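Local coordinates for protein PT26-6P (PDB 2WB7) that is of unknown function but is encoded by a mobile element of euryarchaea and joins two immunoglobulin-like domains to a helical domain, at residues 5-13 with 238-247; 412-422 with 459-467. All coordinates share one frame; numbering follows the deposited sequence.

Interaction 1: residues 5-13 with 238-247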
ATOM      1  N   ILE A   5     -12.544  32.599  -8.528  1.00 48.30           N
ATOM      2  CA  ILE A   5     -11.355  32.799  -9.360  1.00 47.60           C
ATOM      3  C   ILE A   5     -10.211  31.831  -9.045  1.00 47.15           C
ATOM      4  O   ILE A   5      -9.562  31.323  -9.955  1.00 46.70           O
ATOM      5  CB  ILE A   5     -10.847  34.242  -9.248  1.00 47.74           C
ATOM      6  CG1 ILE A   5     -11.930  35.194  -9.743  1.00 47.38           C
ATOM      7  CG2 ILE A   5      -9.537  34.432 -10.023  1.00 47.32           C
ATOM      8  CD1 ILE A   5     -11.498  36.620  -9.736  1.00 47.70           C
ATOM      9  N   ASN A   6      -9.986  31.584  -7.755  1.00 47.00           N
ATOM     10  CA  ASN A   6      -8.879  30.758  -7.270  1.00 46.91           C
ATOM     11  C   ASN A   6      -9.227  29.305  -7.007  1.00 46.43           C
ATOM     12  O   ASN A   6      -8.346  28.454  -6.925  1.00 46.46           O
ATOM     13  CB  ASN A   6      -8.330  31.346  -5.979  1.00 47.15           C
ATOM     14  CG  ASN A   6      -7.293  32.403  -6.233  1.00 49.28           C
ATOM     15  OD1 ASN A   6      -7.496  33.319  -7.043  1.00 50.76           O
ATOM     16  ND2 ASN A   6      -6.155  32.282  -5.552  1.00 51.82           N
ATOM     17  N   ASP A   7     -10.511  29.032  -6.831  1.00 46.01           N
ATOM     18  CA  ASP A   7     -10.953  27.694  -6.496  1.00 45.38           C
ATOM     19  C   ASP A   7     -10.382  27.239  -5.153  1.00 45.47           C
ATOM     20  O   ASP A   7     -10.007  26.090  -4.986  1.00 45.08           O
ATOM     21  CB  ASP A   7     -10.573  26.744  -7.619  1.00 45.08           C
ATOM     22  CG  ASP A   7     -10.943  27.297  -8.980  1.00 44.78           C
ATOM     23  OD1 ASP A   7     -12.150  27.358  -9.300  1.00 44.43           O
ATOM     24  OD2 ASP A   7     -10.027  27.686  -9.730  1.00 44.18           O
ATOM     25  N   ASP A   8     -10.343  28.152  -4.188  1.00 45.89           N
ATOM     26  CA  ASP A   8      -9.978  27.821  -2.817  1.00 46.35           C
ATOM     27  C   ASP A   8     -11.039  26.965  -2.133  1.00 46.19           C
ATOM     28  O   ASP A   8     -10.881  26.578  -0.985  1.00 46.40           O
ATOM     29  CB  ASP A   8      -9.758  29.092  -2.008  1.00 46.57           C
ATOM     30  CG  ASP A   8      -8.468  29.803  -2.383  1.00 48.73           C
ATOM     31  OD1 ASP A   8      -7.417  29.120  -2.393  1.00 51.46           O
ATOM     32  OD2 ASP A   8      -8.498  31.036  -2.661  1.00 50.66           O
ATOM     33  N   ASP A   9     -12.128  26.676  -2.825  1.00 46.03           N
ATOM     34  CA  ASP A   9     -13.153  25.819  -2.243  1.00 45.79           C
ATOM     35  C   ASP A   9     -12.923  24.362  -2.613  1.00 45.89           C
ATOM     36  O   ASP A   9     -13.589  23.472  -2.091  1.00 46.10           O
ATOM     37  CB  ASP A   9     -14.566  26.269  -2.641  1.00 45.52           C
ATOM     38  CG  ASP A   9     -14.780  26.327  -4.157  1.00 44.66           C
ATOM     39  OD1 ASP A   9     -15.897  26.010  -4.595  1.00 43.61           O
ATOM     40  OD2 ASP A   9     -13.864  26.711  -4.918  1.00 42.97           O
ATOM     41  N   ILE A  10     -11.978  24.119  -3.511  1.00 45.97           N
ATOM     42  CA  ILE A  10     -11.657  22.751  -3.900  1.00 46.06           C
ATOM     43  C   ILE A  10     -10.878  22.070  -2.780  1.00 46.92           C
ATOM     44  O   ILE A  10      -9.824  22.545  -2.348  1.00 46.62           O
ATOM     45  CB  ILE A  10     -10.854  22.691  -5.213  1.00 45.64           C
ATOM     46  CG1 ILE A  10     -11.673  23.315  -6.346  1.00 45.48           C
ATOM     47  CG2 ILE A  10     -10.455  21.258  -5.525  1.00 44.20           C
ATOM     48  CD1 ILE A  10     -10.992  23.329  -7.686  1.00 44.77           C
ATOM     49  N   ASP A  11     -11.404  20.950  -2.311  1.00 47.93           N
ATOM     50  CA  ASP A  11     -10.811  20.284  -1.172  1.00 48.84           C
ATOM     51  C   ASP A  11      -9.365  19.890  -1.411  1.00 48.68           C
ATOM     52  O   ASP A  11      -8.549  19.899  -0.500  1.00 48.58           O
ATOM     53  CB  ASP A  11     -11.648  19.081  -0.787  1.00 49.24           C
ATOM     54  CG  ASP A  11     -11.919  19.061   0.671  1.00 51.82           C
ATOM     55  OD1 ASP A  11     -11.036  18.568   1.403  1.00 55.35           O
ATOM     56  OD2 ASP A  11     -12.976  19.598   1.092  1.00 54.38           O
ATOM     57  N   ASP A  12      -9.049  19.542  -2.646  1.00 49.03           N
ATOM     58  CA  ASP A  12      -7.689  19.200  -2.997  1.00 49.37           C
ATOM     59  C   ASP A  12      -6.787  20.404  -2.797  1.00 49.14           C
ATOM     60  O   ASP A  12      -5.666  20.264  -2.348  1.00 49.22           O
ATOM     61  CB  ASP A  12      -7.618  18.724  -4.441  1.00 49.69           C
ATOM     62  CG  ASP A  12      -8.474  17.502  -4.695  1.00 51.55           C
ATOM     63  OD1 ASP A  12      -9.187  17.474  -5.727  1.00 52.67           O
ATOM     64  OD2 ASP A  12      -8.429  16.564  -3.863  1.00 54.57           O
ATOM     65  N   VAL A  13      -7.294  21.590  -3.106  1.00 49.06           N
ATOM     66  CA  VAL A  13      -6.496  22.799  -2.991  1.00 49.09           C
ATOM     67  C   VAL A  13      -6.205  23.090  -1.524  1.00 49.50           C
ATOM     68  O   VAL A  13      -5.127  23.575  -1.190  1.00 49.70           O
ATOM     69  CB  VAL A  13      -7.188  24.021  -3.669  1.00 48.99           C
ATOM     70  CG1 VAL A  13      -6.412  25.302  -3.416  1.00 48.10           C
ATOM     71  CG2 VAL A  13      -7.342  23.785  -5.166  1.00 48.39           C
ATOM     72  N   LEU A 238      -5.298  18.039 -10.030  1.00 32.24           N
ATOM     73  CA  LEU A 238      -6.096  19.242 -10.119  1.00 31.96           C
ATOM     74  C   LEU A 238      -6.367  19.533 -11.602  1.00 32.26           C
ATOM     75  O   LEU A 238      -5.613  19.110 -12.474  1.00 32.25           O
ATOM     76  CB  LEU A 238      -5.352  20.405  -9.462  1.00 31.78           C
ATOM     77  CG  LEU A 238      -5.420  20.464  -7.936  1.00 31.27           C
ATOM     78  CD1 LEU A 238      -4.424  21.480  -7.412  1.00 29.37           C
ATOM     79  CD2 LEU A 238      -6.852  20.759  -7.436  1.00 29.06           C
ATOM     80  N   PRO A 239      -7.445  20.254 -11.898  1.00 32.21           N
ATOM     81  CA  PRO A 239      -7.703  20.666 -13.267  1.00 32.56           C
ATOM     82  C   PRO A 239      -6.531  21.427 -13.892  1.00 32.96           C
ATOM     83  O   PRO A 239      -5.778  22.081 -13.193  1.00 32.98           O
ATOM     84  CB  PRO A 239      -8.923  21.583 -13.117  1.00 32.75           C
ATOM     85  CG  PRO A 239      -9.661  21.007 -11.937  1.00 32.66           C
ATOM     86  CD  PRO A 239      -8.559  20.587 -10.993  1.00 32.39           C
ATOM     87  N   ILE A 240      -6.392  21.355 -15.212  1.00 33.69           N
ATOM     88  CA  ILE A 240      -5.225  21.932 -15.885  1.00 34.02           C
ATOM     89  C   ILE A 240      -5.033  23.431 -15.665  1.00 34.84           C
ATOM     90  O   ILE A 240      -3.933  23.950 -15.868  1.00 34.71           O
ATOM     91  CB  ILE A 240      -5.216  21.642 -17.414  1.00 33.53           C
ATOM     92  CG1 ILE A 240      -6.409  22.319 -18.087  1.00 33.11           C
ATOM     93  CG2 ILE A 240      -5.187  20.151 -17.662  1.00 32.83           C
ATOM     94  CD1 ILE A 240      -6.485  22.114 -19.577  1.00 32.67           C
ATOM     95  N   LYS A 241      -6.082  24.147 -15.275  1.00 35.96           N
ATOM     96  CA  LYS A 241      -5.903  25.583 -15.062  1.00 36.98           C
ATOM     97  C   LYS A 241      -4.812  25.863 -14.030  1.00 38.16           C
ATOM     98  O   LYS A 241      -4.218  26.932 -14.037  1.00 38.18           O
ATOM     99  CB  LYS A 241      -7.203  26.293 -14.674  1.00 36.37           C
ATOM    100  CG  LYS A 241      -7.679  26.020 -13.277  1.00 36.01           C
ATOM    101  CD  LYS A 241      -8.108  27.296 -12.598  1.00 34.39           C
ATOM    102  CE  LYS A 241      -7.515  27.371 -11.209  1.00 34.35           C
ATOM    103  NZ  LYS A 241      -7.353  28.776 -10.769  1.00 33.25           N
ATOM    104  N   PHE A 242      -4.527  24.890 -13.171  1.00 39.98           N
ATOM    105  CA  PHE A 242      -3.619  25.119 -12.053  1.00 41.97           C
ATOM    106  C   PHE A 242      -2.167  25.106 -12.480  1.00 43.67           C
ATOM    107  O   PHE A 242      -1.284  25.229 -11.655  1.00 44.07           O
ATOM    108  CB  PHE A 242      -3.866  24.121 -10.923  1.00 41.52           C
ATOM    109  CG  PHE A 242      -5.103  24.409 -10.129  1.00 40.77           C
ATOM    110  CD1 PHE A 242      -6.293  23.759 -10.412  1.00 39.11           C
ATOM    111  CD2 PHE A 242      -5.083  25.341  -9.104  1.00 40.79           C
ATOM    112  CE1 PHE A 242      -7.438  24.019  -9.685  1.00 38.42           C
ATOM    113  CE2 PHE A 242      -6.240  25.618  -8.367  1.00 40.28           C
ATOM    114  CZ  PHE A 242      -7.417  24.950  -8.659  1.00 38.84           C
ATOM    115  N   LEU A 243      -1.932  24.979 -13.778  1.00 46.18           N
ATOM    116  CA  LEU A 243      -0.586  25.035 -14.325  1.00 48.73           C
ATOM    117  C   LEU A 243      -0.040  26.461 -14.321  1.00 51.16           C
ATOM    118  O   LEU A 243       1.154  26.661 -14.135  1.00 51.83           O
ATOM    119  CB  LEU A 243      -0.561  24.484 -15.751  1.00 48.35           C
ATOM    120  CG  LEU A 243      -0.346  22.985 -15.937  1.00 47.45           C
ATOM    121  CD1 LEU A 243      -0.361  22.636 -17.420  1.00 45.22           C
ATOM    122  CD2 LEU A 243       0.959  22.545 -15.274  1.00 45.65           C
ATOM    123  N   GLN A 244      -0.901  27.451 -14.544  1.00 53.90           N
ATOM    124  CA  GLN A 244      -0.480  28.851 -14.463  1.00 56.56           C
ATOM    125  C   GLN A 244      -0.763  29.455 -13.083  1.00 57.74           C
ATOM    126  O   GLN A 244      -1.017  30.655 -12.963  1.00 58.36           O
ATOM    127  CB  GLN A 244      -1.152  29.712 -15.546  1.00 56.87           C
ATOM    128  CG  GLN A 244      -0.854  29.297 -16.986  1.00 59.44           C
ATOM    129  CD  GLN A 244      -2.042  28.625 -17.663  1.00 62.31           C
ATOM    130  OE1 GLN A 244      -3.181  28.703 -17.176  1.00 63.60           O
ATOM    131  NE2 GLN A 244      -1.788  27.965 -18.796  1.00 62.42           N
ATOM    132  N   SER A 245      -0.732  28.635 -12.040  1.00 59.09           N
ATOM    133  CA  SER A 245      -1.022  29.142 -10.704  1.00 60.51           C
ATOM    134  C   SER A 245       0.239  29.241  -9.871  1.00 61.30           C
ATOM    135  O   SER A 245       0.716  28.237  -9.340  1.00 61.25           O
ATOM    136  CB  SER A 245      -2.045  28.265  -9.984  1.00 60.52           C
ATOM    137  OG  SER A 245      -3.366  28.636 -10.338  1.00 61.52           O
ATOM    138  N   LEU A 246       0.775  30.456  -9.776  1.00 62.36           N
ATOM    139  CA  LEU A 246       1.917  30.733  -8.916  1.00 63.05           C
ATOM    140  C   LEU A 246       1.579  30.356  -7.487  1.00 63.25           C
ATOM    141  O   LEU A 246       2.459  29.981  -6.711  1.00 63.43           O
ATOM    142  CB  LEU A 246       2.295  32.213  -8.967  1.00 63.30           C
ATOM    143  CG  LEU A 246       3.013  32.735 -10.210  1.00 64.45           C
ATOM    144  CD1 LEU A 246       2.982  34.267 -10.185  1.00 66.00           C
ATOM    145  CD2 LEU A 246       4.455  32.201 -10.327  1.00 64.04           C
ATOM    146  N   ASP A 247       0.295  30.437  -7.146  1.00 63.23           N
ATOM    147  CA  ASP A 247      -0.125  30.152  -5.778  1.00 63.11           C
ATOM    148  C   ASP A 247       0.236  28.724  -5.398  1.00 62.14           C
ATOM    149  O   ASP A 247       0.562  28.452  -4.243  1.00 62.00           O
ATOM    150  CB  ASP A 247      -1.629  30.351  -5.623  1.00 63.71           C
ATOM    151  CG  ASP A 247      -1.981  31.192  -4.407  1.00 65.98           C
ATOM    152  OD1 ASP A 247      -1.158  31.237  -3.460  1.00 68.16           O
ATOM    153  OD2 ASP A 247      -3.076  31.816  -4.404  1.00 68.11           O
TER
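The F242 ring and L238 CD2 pack against I10 and V13 on the tight side of this contact between two loops. The outer end of the F242 ring points at D7, I10 and V13: D7 CB and I10 CD1 lie at its edge, I10 CD1 being 4.0 Å from F242 CZ, and V13 CG2 comes obliquely to 3.7 Å from the same CZ. V13 CG2, placed beside its own backbone N by the torsion that turns CG1 the other way (chi1 174°), also meets L238 CD2 at 3.8 Å. L238 CD1 lies over one ring face, offset toward its rim, and K241 CE sits over the centre of the opposite face, 3.4 Å above the plane. From there K241 NZ forms a salt bridge with D7 OD2 (3.1 Å) and a weak hydrogen bond to I5 O. Both charges have second partners, D7 in K482 and K483, K241 in D393. The other side is looser and more exposed: N6 ND2 lies 3.3 Å from D247 OD2, the amide and carboxylate planes nearly perpendicular (88°). The arrangement is a loop-to-loop junction, a type I turn at 7-10 packed on a 3-10 turn at 240-243, set against helices 471-499 and 503-523 of the helical domain.

Interaction 2: residues 412-422 with 459-467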
ATOM      1  N   ASN A 412     -23.458  39.754 -21.091  1.00 42.20           N
ATOM      2  CA  ASN A 412     -24.175  38.962 -22.078  1.00 41.87           C
ATOM      3  C   ASN A 412     -23.296  38.508 -23.230  1.00 41.59           C
ATOM      4  O   ASN A 412     -23.303  37.346 -23.604  1.00 41.92           O
ATOM      5  CB  ASN A 412     -25.365  39.746 -22.609  1.00 42.14           C
ATOM      6  CG  ASN A 412     -26.555  39.706 -21.670  1.00 42.96           C
ATOM      7  OD1 ASN A 412     -26.610  38.897 -20.747  1.00 43.92           O
ATOM      8  ND2 ASN A 412     -27.520  40.579 -21.906  1.00 43.79           N
ATOM      9  N   ALA A 413     -22.526  39.423 -23.794  1.00 41.39           N
ATOM     10  CA  ALA A 413     -21.654  39.086 -24.911  1.00 40.78           C
ATOM     11  C   ALA A 413     -20.738  37.929 -24.544  1.00 40.88           C
ATOM     12  O   ALA A 413     -20.617  36.957 -25.290  1.00 41.04           O
ATOM     13  CB  ALA A 413     -20.844  40.292 -25.317  1.00 40.53           C
ATOM     14  N   THR A 414     -20.102  38.047 -23.380  1.00 40.73           N
ATOM     15  CA  THR A 414     -19.107  37.088 -22.900  1.00 40.35           C
ATOM     16  C   THR A 414     -19.699  35.705 -22.636  1.00 40.24           C
ATOM     17  O   THR A 414     -19.156  34.682 -23.072  1.00 39.59           O
ATOM     18  CB  THR A 414     -18.482  37.621 -21.604  1.00 40.39           C
ATOM     19  OG1 THR A 414     -17.978  38.933 -21.857  1.00 41.90           O
ATOM     20  CG2 THR A 414     -17.347  36.718 -21.085  1.00 39.37           C
ATOM     21  N   THR A 415     -20.799  35.693 -21.891  1.00 40.17           N
ATOM     22  CA  THR A 415     -21.546  34.486 -21.611  1.00 40.32           C
ATOM     23  C   THR A 415     -21.771  33.721 -22.900  1.00 40.36           C
ATOM     24  O   THR A 415     -21.460  32.538 -23.000  1.00 40.57           O
ATOM     25  CB  THR A 415     -22.936  34.831 -21.058  1.00 40.44           C
ATOM     26  OG1 THR A 415     -22.810  35.708 -19.932  1.00 40.28           O
ATOM     27  CG2 THR A 415     -23.660  33.577 -20.635  1.00 41.37           C
ATOM     28  N   LYS A 416     -22.330  34.415 -23.880  1.00 40.44           N
ATOM     29  CA  LYS A 416     -22.612  33.836 -25.170  1.00 40.82           C
ATOM     30  C   LYS A 416     -21.347  33.296 -25.821  1.00 40.20           C
ATOM     31  O   LYS A 416     -21.341  32.218 -26.394  1.00 40.36           O
ATOM     32  CB  LYS A 416     -23.259  34.886 -26.066  1.00 41.29           C
ATOM     33  CG  LYS A 416     -23.597  34.367 -27.445  1.00 44.10           C
ATOM     34  CD  LYS A 416     -24.037  35.501 -28.384  1.00 48.53           C
ATOM     35  CE  LYS A 416     -24.510  34.952 -29.731  1.00 50.80           C
ATOM     36  NZ  LYS A 416     -23.523  33.976 -30.329  1.00 52.32           N
ATOM     37  N   ALA A 417     -20.266  34.048 -25.723  1.00 39.99           N
ATOM     38  CA  ALA A 417     -18.991  33.616 -26.292  1.00 39.76           C
ATOM     39  C   ALA A 417     -18.534  32.303 -25.658  1.00 39.75           C
ATOM     40  O   ALA A 417     -18.154  31.347 -26.346  1.00 39.64           O
ATOM     41  CB  ALA A 417     -17.949  34.688 -26.088  1.00 39.28           C
HETATM   42  N   MSE A 418     -18.572  32.276 -24.330  1.00 39.76           N
HETATM   43  CA  MSE A 418     -18.166  31.113 -23.555  1.00 39.56           C
HETATM   44  C   MSE A 418     -19.015  29.914 -23.880  1.00 39.07           C
HETATM   45  O   MSE A 418     -18.507  28.797 -23.957  1.00 38.87           O
HETATM   46  CB  MSE A 418     -18.282  31.403 -22.062  1.00 39.67           C
HETATM   47  CG  MSE A 418     -17.061  32.065 -21.479  1.00 40.03           C
HETATM   48 SE   MSE A 418     -17.468  32.826 -19.749  1.00 43.05          SE
HETATM   49  CE  MSE A 418     -15.662  33.260 -19.199  1.00 43.17           C
ATOM     50  N   ILE A 419     -20.312  30.153 -24.046  1.00 38.59           N
ATOM     51  CA  ILE A 419     -21.245  29.088 -24.350  1.00 38.32           C
ATOM     52  C   ILE A 419     -20.952  28.441 -25.694  1.00 38.74           C
ATOM     53  O   ILE A 419     -21.107  27.234 -25.857  1.00 39.06           O
ATOM     54  CB  ILE A 419     -22.678  29.581 -24.319  1.00 38.00           C
ATOM     55  CG1 ILE A 419     -23.109  29.785 -22.871  1.00 37.61           C
ATOM     56  CG2 ILE A 419     -23.584  28.567 -24.981  1.00 37.87           C
ATOM     57  CD1 ILE A 419     -24.290  30.703 -22.700  1.00 36.88           C
ATOM     58  N   ASN A 420     -20.513  29.234 -26.657  1.00 39.05           N
ATOM     59  CA  ASN A 420     -20.095  28.674 -27.937  1.00 39.43           C
ATOM     60  C   ASN A 420     -18.935  27.720 -27.775  1.00 38.76           C
ATOM     61  O   ASN A 420     -18.881  26.668 -28.402  1.00 39.11           O
ATOM     62  CB  ASN A 420     -19.725  29.782 -28.917  1.00 40.06           C
ATOM     63  CG  ASN A 420     -20.939  30.351 -29.620  1.00 43.08           C
ATOM     64  OD1 ASN A 420     -22.011  29.732 -29.630  1.00 46.16           O
ATOM     65  ND2 ASN A 420     -20.787  31.536 -30.220  1.00 47.70           N
ATOM     66  N   SER A 421     -18.001  28.093 -26.920  1.00 38.20           N
ATOM     67  CA  SER A 421     -16.848  27.259 -26.676  1.00 37.58           C
ATOM     68  C   SER A 421     -17.239  25.941 -26.016  1.00 37.33           C
ATOM     69  O   SER A 421     -16.719  24.895 -26.376  1.00 37.05           O
ATOM     70  CB  SER A 421     -15.849  28.015 -25.821  1.00 37.67           C
ATOM     71  OG  SER A 421     -15.175  28.982 -26.598  1.00 37.53           O
ATOM     72  N   LEU A 422     -18.173  25.989 -25.072  1.00 37.19           N
ATOM     73  CA  LEU A 422     -18.646  24.772 -24.419  1.00 37.27           C
ATOM     74  C   LEU A 422     -19.430  23.883 -25.379  1.00 38.53           C
ATOM     75  O   LEU A 422     -19.298  22.652 -25.367  1.00 38.55           O
ATOM     76  CB  LEU A 422     -19.489  25.104 -23.193  1.00 36.54           C
ATOM     77  CG  LEU A 422     -18.667  25.750 -22.073  1.00 34.53           C
ATOM     78  CD1 LEU A 422     -19.552  26.267 -20.966  1.00 32.77           C
ATOM     79  CD2 LEU A 422     -17.621  24.792 -21.534  1.00 33.56           C
ATOM     80  N   ILE A 459     -23.134  25.197 -19.424  1.00 31.10           N
ATOM     81  CA  ILE A 459     -23.825  26.090 -20.335  1.00 31.50           C
ATOM     82  C   ILE A 459     -25.074  26.672 -19.678  1.00 32.02           C
ATOM     83  O   ILE A 459     -25.399  27.823 -19.888  1.00 32.43           O
ATOM     84  CB  ILE A 459     -24.208  25.421 -21.658  1.00 31.26           C
ATOM     85  CG1 ILE A 459     -22.950  25.144 -22.492  1.00 30.96           C
ATOM     86  CG2 ILE A 459     -25.161  26.338 -22.435  1.00 31.30           C
ATOM     87  CD1 ILE A 459     -23.226  24.640 -23.897  1.00 29.52           C
ATOM     88  N   ASN A 460     -25.757  25.883 -18.865  1.00 32.43           N
ATOM     89  CA  ASN A 460     -26.964  26.343 -18.233  1.00 32.62           C
ATOM     90  C   ASN A 460     -26.661  27.340 -17.146  1.00 33.37           C
ATOM     91  O   ASN A 460     -27.365  28.345 -16.990  1.00 33.78           O
ATOM     92  CB  ASN A 460     -27.730  25.169 -17.638  1.00 32.69           C
ATOM     93  CG  ASN A 460     -29.095  25.566 -17.162  1.00 32.23           C
ATOM     94  OD1 ASN A 460     -29.952  25.944 -17.955  1.00 32.64           O
ATOM     95  ND2 ASN A 460     -29.306  25.508 -15.853  1.00 33.85           N
ATOM     96  N   ASP A 461     -25.620  27.061 -16.368  1.00 34.13           N
ATOM     97  CA  ASP A 461     -25.220  27.982 -15.306  1.00 34.46           C
ATOM     98  C   ASP A 461     -24.796  29.336 -15.881  1.00 34.31           C
ATOM     99  O   ASP A 461     -25.160  30.377 -15.336  1.00 34.35           O
ATOM    100  CB  ASP A 461     -24.137  27.365 -14.429  1.00 34.69           C
ATOM    101  CG  ASP A 461     -24.672  26.256 -13.553  1.00 36.18           C
ATOM    102  OD1 ASP A 461     -25.893  26.198 -13.330  1.00 39.37           O
ATOM    103  OD2 ASP A 461     -23.890  25.427 -13.070  1.00 39.40           O
ATOM    104  N   LEU A 462     -24.068  29.328 -16.995  1.00 34.27           N
ATOM    105  CA  LEU A 462     -23.738  30.584 -17.672  1.00 34.86           C
ATOM    106  C   LEU A 462     -24.991  31.378 -18.070  1.00 35.53           C
ATOM    107  O   LEU A 462     -25.028  32.609 -17.910  1.00 35.56           O
ATOM    108  CB  LEU A 462     -22.809  30.360 -18.879  1.00 34.13           C
ATOM    109  CG  LEU A 462     -21.359  30.014 -18.485  1.00 34.30           C
ATOM    110  CD1 LEU A 462     -20.503  29.669 -19.691  1.00 34.22           C
ATOM    111  CD2 LEU A 462     -20.664  31.105 -17.651  1.00 31.69           C
ATOM    112  N   GLN A 463     -26.015  30.675 -18.563  1.00 36.00           N
ATOM    113  CA  GLN A 463     -27.280  31.310 -18.951  1.00 36.62           C
ATOM    114  C   GLN A 463     -27.893  32.008 -17.742  1.00 37.04           C
ATOM    115  O   GLN A 463     -28.329  33.154 -17.826  1.00 37.42           O
ATOM    116  CB  GLN A 463     -28.280  30.286 -19.473  1.00 36.66           C
ATOM    117  CG  GLN A 463     -27.877  29.538 -20.750  1.00 38.20           C
ATOM    118  CD  GLN A 463     -28.234  30.276 -22.021  1.00 40.93           C
ATOM    119  OE1 GLN A 463     -28.584  31.453 -21.988  1.00 42.95           O
ATOM    120  NE2 GLN A 463     -28.161  29.580 -23.156  1.00 40.74           N
ATOM    121  N   LYS A 464     -27.953  31.309 -16.617  1.00 37.30           N
ATOM    122  CA  LYS A 464     -28.559  31.892 -15.432  1.00 37.63           C
ATOM    123  C   LYS A 464     -27.666  32.979 -14.835  1.00 37.40           C
ATOM    124  O   LYS A 464     -28.145  34.002 -14.322  1.00 37.30           O
ATOM    125  CB  LYS A 464     -28.879  30.807 -14.396  1.00 37.91           C
ATOM    126  CG  LYS A 464     -29.729  29.670 -14.939  1.00 39.22           C
ATOM    127  CD  LYS A 464     -30.387  28.875 -13.820  1.00 42.53           C
ATOM    128  CE  LYS A 464     -30.965  27.564 -14.326  1.00 43.75           C
ATOM    129  NZ  LYS A 464     -31.996  27.857 -15.359  1.00 45.43           N
ATOM    130  N   ALA A 465     -26.360  32.751 -14.896  1.00 37.18           N
ATOM    131  CA  ALA A 465     -25.406  33.723 -14.369  1.00 36.77           C
ATOM    132  C   ALA A 465     -25.706  35.093 -14.936  1.00 36.55           C
ATOM    133  O   ALA A 465     -25.802  36.068 -14.199  1.00 36.41           O
ATOM    134  CB  ALA A 465     -23.991  33.315 -14.698  1.00 36.47           C
ATOM    135  N   ALA A 466     -25.869  35.164 -16.249  1.00 36.69           N
ATOM    136  CA  ALA A 466     -26.070  36.452 -16.896  1.00 37.30           C
ATOM    137  C   ALA A 466     -27.323  37.174 -16.403  1.00 37.86           C
ATOM    138  O   ALA A 466     -27.428  38.382 -16.535  1.00 38.26           O
ATOM    139  CB  ALA A 466     -26.089  36.310 -18.401  1.00 36.63           C
ATOM    140  N   GLN A 467     -28.258  36.448 -15.808  1.00 38.74           N
ATOM    141  CA  GLN A 467     -29.521  37.058 -15.420  1.00 39.46           C
ATOM    142  C   GLN A 467     -29.617  37.376 -13.948  1.00 39.60           C
ATOM    143  O   GLN A 467     -30.674  37.770 -13.474  1.00 40.11           O
ATOM    144  CB  GLN A 467     -30.685  36.148 -15.799  1.00 39.54           C
ATOM    145  CG  GLN A 467     -30.783  35.903 -17.273  1.00 41.26           C
ATOM    146  CD  GLN A 467     -31.532  34.631 -17.583  1.00 44.70           C
ATOM    147  OE1 GLN A 467     -32.230  34.083 -16.733  1.00 46.69           O
ATOM    148  NE2 GLN A 467     -31.381  34.141 -18.804  1.00 47.19           N
TER
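L462 is the knob of this helix pair: its side chain sits in a hole formed by T415, M418, I419 and L422. One branch does most of the touching, L462 CD1 lying 3.7 Å from M418 CB and 3.8 Å from L422 CD1, while L462 CB rests against T415 CG2 on the other flank. The loop residue M391 also touches L462. I419 and I459 bury as much surface as each other and cross at a slant, with I419 CG2 3.7 Å from I459 CG2. The CG1 arm of I459, beside its backbone N (chi1 -70°), slides past L422 in the opposite sense, bringing I459 CG1 to 3.5 Å from L422 CB. I419 reaches the other way with CD1, which lies 4.0 Å from CD of Q463. With only an alanine methyl at I419, a gap would probably open beside I459 CG2, and the Q463 amide would lose the CD1 methyl it lies against. At the far end A466 CB meets T415 OG1, which is hydrogen-bonded to I411 O. With axes 9.6 Å apart and 174° between their directions, the segments show the knob-into-hole packing of an antiparallel helical hairpin, formed by helices 408-438 and 442-465 of the helical domain.

Interaction 1 and interaction 2 illustrate two ways of building one end of an elongated chain. Their centres lie 22 Å apart on the same side of the chain's centre, and their nearest atoms are about 10 Å from each other, so they do not touch. Helix 393-404 runs between them as an intermediary: it receives I5 at V396 and I400 from the first contact, and T414 and M418 at L399 from the second. Interaction 1 joins segments 225 residues apart, drawing distant loops to the helical domain, whereas interaction 2, 37 residues apart, is internal to that domain. With the function unknown and neither contact tied to a ligand site, both are best read as architecture.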